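Local coordinates for PHD finger protein 14 (Danio rerio, PDB 7D86) that binds the histone H3 tail, preferring its unmodified form, through its zinc-finger PZP module and represses PDGFRA expression, at residues His8-Ser20 with Trp196-Cys208. Numbering follows the deposited sequence.
With ZN (zinc ion), chain E.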
loop_
_atom_site.group_PDB
_atom_site.type_symbol
_atom_site.label_atom_id
_atom_site.label_comp_id
_atom_site.label_asym_id
_atom_site.label_seq_id
_atom_site.Cartn_x
_atom_site.Cartn_y
_atom_site.Cartn_z
ATOM N N HIS A 8 -13.476 -20.236 1.729
ATOM C CA HIS A 8 -13.456 -18.985 2.479
ATOM C C HIS A 8 -12.400 -18.033 1.929
ATOM O O HIS A 8 -11.227 -18.389 1.809
ATOM C CB HIS A 8 -13.218 -19.256 3.962
ATOM C CG HIS A 8 -14.459 -19.639 4.705
ATOM N ND1 HIS A 8 -15.262 -18.715 5.337
ATOM C CD2 HIS A 8 -15.046 -20.843 4.899
ATOM C CE1 HIS A 8 -16.287 -19.334 5.895
ATOM N NE2 HIS A 8 -16.180 -20.627 5.645
ATOM N N ILE A 9 -12.828 -16.814 1.617
ATOM C CA ILE A 9 -12.059 -15.878 0.804
ATOM C C ILE A 9 -11.628 -14.719 1.697
ATOM O O ILE A 9 -12.429 -13.832 2.017
ATOM C CB ILE A 9 -12.867 -15.387 -0.401
ATOM C CG1 ILE A 9 -13.245 -16.564 -1.304
ATOM C CG2 ILE A 9 -12.085 -14.359 -1.189
ATOM C CD1 ILE A 9 -12.052 -17.354 -1.798
ATOM N N LEU A 10 -10.359 -14.720 2.100
ATOM C CA LEU A 10 -9.733 -13.554 2.704
ATOM C C LEU A 10 -9.111 -12.684 1.610
ATOM O O LEU A 10 -8.893 -13.128 0.482
ATOM C CB LEU A 10 -8.668 -13.967 3.724
ATOM C CG LEU A 10 -9.113 -14.717 4.993
ATOM C CD1 LEU A 10 -7.911 -15.095 5.847
ATOM C CD2 LEU A 10 -10.093 -13.891 5.806
ATOM N N ILE A 11 -8.835 -11.429 1.951
ATOM C CA ILE A 11 -8.277 -10.466 1.008
ATOM C C ILE A 11 -6.950 -9.955 1.541
ATOM O O ILE A 11 -6.849 -9.585 2.715
ATOM C CB ILE A 11 -9.239 -9.292 0.758
ATOM C CG1 ILE A 11 -10.582 -9.823 0.260
ATOM C CG2 ILE A 11 -8.620 -8.281 -0.236
ATOM C CD1 ILE A 11 -11.631 -8.763 0.066
ATOM N N CYS A 12 -5.945 -9.905 0.667
ATOM C CA CYS A 12 -4.662 -9.291 0.987
ATOM C C CYS A 12 -4.809 -7.775 0.979
ATOM O O CYS A 12 -5.235 -7.196 -0.023
ATOM C CB CYS A 12 -3.598 -9.719 -0.020
ATOM S SG CYS A 12 -2.033 -8.872 0.260
ATOM N N CYS A 13 -4.446 -7.129 2.084
ATOM C CA CYS A 13 -4.593 -5.683 2.190
ATOM C C CYS A 13 -3.501 -4.922 1.441
ATOM O O CYS A 13 -3.521 -3.688 1.424
ATOM C CB CYS A 13 -4.596 -5.265 3.657
ATOM S SG CYS A 13 -2.967 -5.345 4.396
ATOM N N VAL A 14 -2.560 -5.609 0.811
ATOM C CA VAL A 14 -1.518 -4.957 0.024
ATOM C C VAL A 14 -1.890 -4.900 -1.451
ATOM O O VAL A 14 -1.924 -3.825 -2.047
ATOM C CB VAL A 14 -0.162 -5.667 0.232
ATOM C CG1 VAL A 14 0.897 -5.102 -0.742
ATOM C CG2 VAL A 14 0.289 -5.515 1.689
ATOM N N CYS A 15 -2.197 -6.051 -2.051
ATOM C CA CYS A 15 -2.524 -6.120 -3.470
ATOM C C CYS A 15 -4.018 -6.216 -3.751
ATOM O O CYS A 15 -4.404 -6.171 -4.922
ATOM C CB CYS A 15 -1.815 -7.319 -4.111
ATOM S SG CYS A 15 -2.416 -8.928 -3.518
ATOM N N LEU A 16 -4.859 -6.356 -2.721
ATOM C CA LEU A 16 -6.313 -6.530 -2.818
ATOM C C LEU A 16 -6.724 -7.814 -3.535
ATOM O O LEU A 16 -7.912 -8.000 -3.824
ATOM C CB LEU A 16 -6.997 -5.326 -3.485
ATOM C CG LEU A 16 -6.787 -3.981 -2.773
ATOM C CD1 LEU A 16 -7.564 -2.870 -3.463
ATOM C CD2 LEU A 16 -7.139 -4.049 -1.273
ATOM N N GLY A 17 -5.787 -8.715 -3.819
ATOM C CA GLY A 17 -6.140 -10.020 -4.333
ATOM C C GLY A 17 -6.705 -10.917 -3.247
ATOM O O GLY A 17 -6.624 -10.625 -2.054
ATOM N N ASP A 18 -7.283 -12.046 -3.673
ATOM C CA ASP A 18 -7.925 -12.958 -2.734
ATOM C C ASP A 18 -7.477 -14.408 -2.883
ATOM O O ASP A 18 -8.047 -15.287 -2.223
ATOM C CB ASP A 18 -9.451 -12.873 -2.869
ATOM C CG ASP A 18 -9.942 -13.150 -4.289
ATOM O OD1 ASP A 18 -9.612 -14.211 -4.860
ATOM O OD2 ASP A 18 -10.687 -12.307 -4.829
ATOM N N ASN A 19 -6.483 -14.688 -3.719
ATOM C CA ASN A 19 -6.065 -16.064 -3.955
ATOM C C ASN A 19 -5.124 -16.510 -2.842
ATOM O O ASN A 19 -4.046 -15.930 -2.660
ATOM C CB ASN A 19 -5.392 -16.191 -5.320
ATOM C CG ASN A 19 -5.456 -17.603 -5.874
ATOM O OD1 ASN A 19 -6.232 -18.434 -5.400
ATOM N ND2 ASN A 19 -4.645 -17.879 -6.890
ATOM N N SER A 20 -5.528 -17.531 -2.094
ATOM C CA SER A 20 -4.724 -18.085 -1.007
ATOM C C SER A 20 -4.352 -19.526 -1.347
ATOM O O SER A 20 -4.888 -20.486 -0.790
ATOM C CB SER A 20 -5.483 -17.991 0.323
ATOM O OG SER A 20 -4.658 -18.373 1.411
ATOM N N TRP A 196 -13.404 -4.370 -9.137
ATOM C CA TRP A 196 -13.172 -5.447 -8.176
ATOM C C TRP A 196 -12.171 -5.034 -7.101
ATOM O O TRP A 196 -12.242 -5.535 -5.972
ATOM C CB TRP A 196 -12.738 -6.741 -8.876
ATOM C CG TRP A 196 -11.383 -6.727 -9.536
ATOM C CD1 TRP A 196 -11.120 -6.565 -10.864
ATOM C CD2 TRP A 196 -10.114 -6.921 -8.895
ATOM N NE1 TRP A 196 -9.763 -6.640 -11.088
ATOM C CE2 TRP A 196 -9.125 -6.855 -9.896
ATOM C CE3 TRP A 196 -9.720 -7.143 -7.572
ATOM C CZ2 TRP A 196 -7.769 -6.996 -9.615
ATOM C CZ3 TRP A 196 -8.379 -7.285 -7.293
ATOM C CH2 TRP A 196 -7.415 -7.206 -8.311
ATOM N N LYS A 197 -11.269 -4.093 -7.399
ATOM C CA LYS A 197 -10.367 -3.614 -6.352
ATOM C C LYS A 197 -11.109 -2.771 -5.321
ATOM O O LYS A 197 -10.877 -2.910 -4.114
ATOM C CB LYS A 197 -9.208 -2.819 -6.952
ATOM C CG LYS A 197 -8.239 -3.673 -7.738
ATOM C CD LYS A 197 -7.323 -2.797 -8.589
ATOM C CE LYS A 197 -6.334 -3.656 -9.356
ATOM N NZ LYS A 197 -5.571 -2.858 -10.357
ATOM N N ARG A 198 -11.989 -1.870 -5.773
ATOM C CA ARG A 198 -12.782 -1.101 -4.817
ATOM C C ARG A 198 -13.638 -2.024 -3.958
ATOM O O ARG A 198 -13.778 -1.813 -2.745
ATOM C CB ARG A 198 -13.667 -0.092 -5.547
ATOM C CG ARG A 198 -12.921 1.062 -6.165
ATOM C CD ARG A 198 -13.864 1.993 -6.913
ATOM N NE ARG A 198 -14.695 2.782 -6.008
ATOM C CZ ARG A 198 -15.726 3.526 -6.396
ATOM N NH1 ARG A 198 -16.062 3.576 -7.675
ATOM N NH2 ARG A 198 -16.426 4.212 -5.504
ATOM N N LYS A 199 -14.200 -3.065 -4.573
ATOM C CA LYS A 199 -15.018 -4.020 -3.833
ATOM C C LYS A 199 -14.190 -4.755 -2.783
ATOM O O LYS A 199 -14.611 -4.897 -1.629
ATOM C CB LYS A 199 -15.674 -5.005 -4.804
ATOM C CG LYS A 199 -16.487 -6.092 -4.119
ATOM C CD LYS A 199 -17.142 -7.027 -5.122
ATOM C CE LYS A 199 -17.915 -8.137 -4.424
ATOM N NZ LYS A 199 -19.067 -7.622 -3.632
ATOM N N ASN A 200 -12.997 -5.218 -3.158
ATOM C CA ASN A 200 -12.173 -5.954 -2.204
ATOM C C ASN A 200 -11.628 -5.046 -1.110
ATOM O O ASN A 200 -11.497 -5.478 0.041
ATOM C CB ASN A 200 -11.028 -6.668 -2.924
ATOM C CG ASN A 200 -11.480 -7.935 -3.610
ATOM O OD1 ASN A 200 -12.668 -8.247 -3.628
ATOM N ND2 ASN A 200 -10.539 -8.673 -4.180
ATOM N N TYR A 201 -11.315 -3.792 -1.438
ATOM C CA TYR A 201 -10.924 -2.848 -0.397
ATOM C C TYR A 201 -12.032 -2.693 0.639
ATOM O O TYR A 201 -11.778 -2.726 1.847
ATOM C CB TYR A 201 -10.567 -1.496 -1.013
ATOM C CG TYR A 201 -10.018 -0.519 0.003
ATOM C CD1 TYR A 201 -8.658 -0.460 0.268
ATOM C CD2 TYR A 201 -10.861 0.336 0.704
ATOM C CE1 TYR A 201 -8.147 0.430 1.196
ATOM C CE2 TYR A 201 -10.363 1.223 1.638
ATOM C CZ TYR A 201 -9.006 1.269 1.880
ATOM O OH TYR A 201 -8.513 2.155 2.804
ATOM N N LEU A 202 -13.274 -2.521 0.183
ATOM C CA LEU A 202 -14.387 -2.371 1.116
ATOM C C LEU A 202 -14.558 -3.609 1.986
ATOM O O LEU A 202 -14.870 -3.501 3.178
ATOM C CB LEU A 202 -15.676 -2.079 0.352
ATOM C CG LEU A 202 -15.705 -0.681 -0.267
ATOM C CD1 LEU A 202 -16.843 -0.554 -1.270
ATOM C CD2 LEU A 202 -15.824 0.375 0.829
ATOM N N ALA A 203 -14.344 -4.795 1.416
ATOM C CA ALA A 203 -14.520 -6.019 2.182
ATOM C C ALA A 203 -13.451 -6.202 3.255
ATOM O O ALA A 203 -13.658 -6.995 4.182
ATOM C CB ALA A 203 -14.542 -7.222 1.238
ATOM N N LEU A 204 -12.332 -5.468 3.170
ATOM C CA LEU A 204 -11.259 -5.620 4.153
ATOM C C LEU A 204 -11.716 -5.250 5.556
ATOM O O LEU A 204 -11.338 -5.911 6.529
ATOM C CB LEU A 204 -10.053 -4.763 3.774
ATOM C CG LEU A 204 -9.043 -5.318 2.777
ATOM C CD1 LEU A 204 -7.953 -4.287 2.548
ATOM C CD2 LEU A 204 -8.460 -6.631 3.281
ATOM N N GLN A 205 -12.502 -4.179 5.687
ATOM C CA GLN A 205 -12.974 -3.761 7.004
ATOM C C GLN A 205 -13.783 -4.850 7.700
ATOM O O GLN A 205 -13.830 -4.878 8.937
ATOM C CB GLN A 205 -13.808 -2.481 6.887
ATOM C CG GLN A 205 -12.993 -1.223 6.592
ATOM C CD GLN A 205 -12.610 -1.091 5.129
ATOM O OE1 GLN A 205 -13.378 -1.454 4.243
ATOM N NE2 GLN A 205 -11.415 -0.568 4.870
ATOM N N SER A 206 -14.397 -5.757 6.936
ATOM C CA SER A 206 -15.209 -6.812 7.531
ATOM C C SER A 206 -14.366 -7.819 8.303
ATOM O O SER A 206 -14.872 -8.468 9.225
ATOM C CB SER A 206 -16.014 -7.526 6.444
ATOM O OG SER A 206 -16.810 -6.612 5.711
ATOM N N TYR A 207 -13.092 -7.971 7.950
ATOM C CA TYR A 207 -12.221 -8.953 8.582
ATOM C C TYR A 207 -11.480 -8.406 9.794
ATOM O O TYR A 207 -10.761 -9.162 10.456
ATOM C CB TYR A 207 -11.203 -9.489 7.572
ATOM C CG TYR A 207 -11.824 -10.131 6.356
ATOM C CD1 TYR A 207 -11.790 -9.499 5.120
ATOM C CD2 TYR A 207 -12.445 -11.367 6.442
ATOM C CE1 TYR A 207 -12.355 -10.082 4.005
ATOM C CE2 TYR A 207 -13.016 -11.957 5.331
ATOM C CZ TYR A 207 -12.969 -11.310 4.114
ATOM O OH TYR A 207 -13.533 -11.891 3.002
ATOM N N CYS A 208 -11.626 -7.122 10.099
ATOM C CA CYS A 208 -10.886 -6.548 11.209
ATOM C C CYS A 208 -11.571 -6.866 12.535
ATOM O O CYS A 208 -12.736 -7.266 12.589
ATOM C CB CYS A 208 -10.741 -5.038 11.032
ATOM S SG CYS A 208 -9.678 -4.567 9.651
HETATM ZN ZN ZN E . -1.104 -9.594 -1.757
#
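Leu-16 and Ile-11 of the first PHD finger's zinc knuckle lie against helix 191-204, so the C-terminal helix of the PZP module packs back onto its N-terminal finger. The loop carries the CxxC pair Cys-12 and Cys-15, which bind the zinc ion together with His-37 and Cys-40. Val-14 N donates to Cys-12 SG and Gly-17 N to Cys-15 SG.

Asn-200 donates a hydrogen bond across the contact: its ND2 reaches Leu-16 O at 2.7 Å, nearly straight at 171°, with the acceptor close to the amide plane. The same carbonyl oxygen meets the edge of the Trp-196 indole, 3.6 Å from CZ3.

Apolar side chains make up most of the remaining contact. With CG1 beside its backbone N (chi1 -57°), Ile-11 runs its CD1 down to Ala-203 CB, a tight 3.5 Å. The two methyls of Leu-204 divide the contact: CD2 sits 3.7 Å from Ile-11 CB, while CD1 touches Cys-13 CB and Leu-16 CD2. The other Leu-16 methyl, CD1, meets a backbone carbonyl, 3.4 Å from Lys-197 O.

At the far end Leu-10 CD2 comes in obliquely on the Tyr-207 ring, 3.5 Å from Tyr-207 CD2, and Ile-11 CG1 also approaches this ring. Replacing Tyr-207 by an alanine is likely to leave Leu-10 CD2 and Ile-11 CG1 without the ring they rest on, opening a gap beside them. Ile-11 CG1 lies 4.2 Å from Tyr-207 CE1.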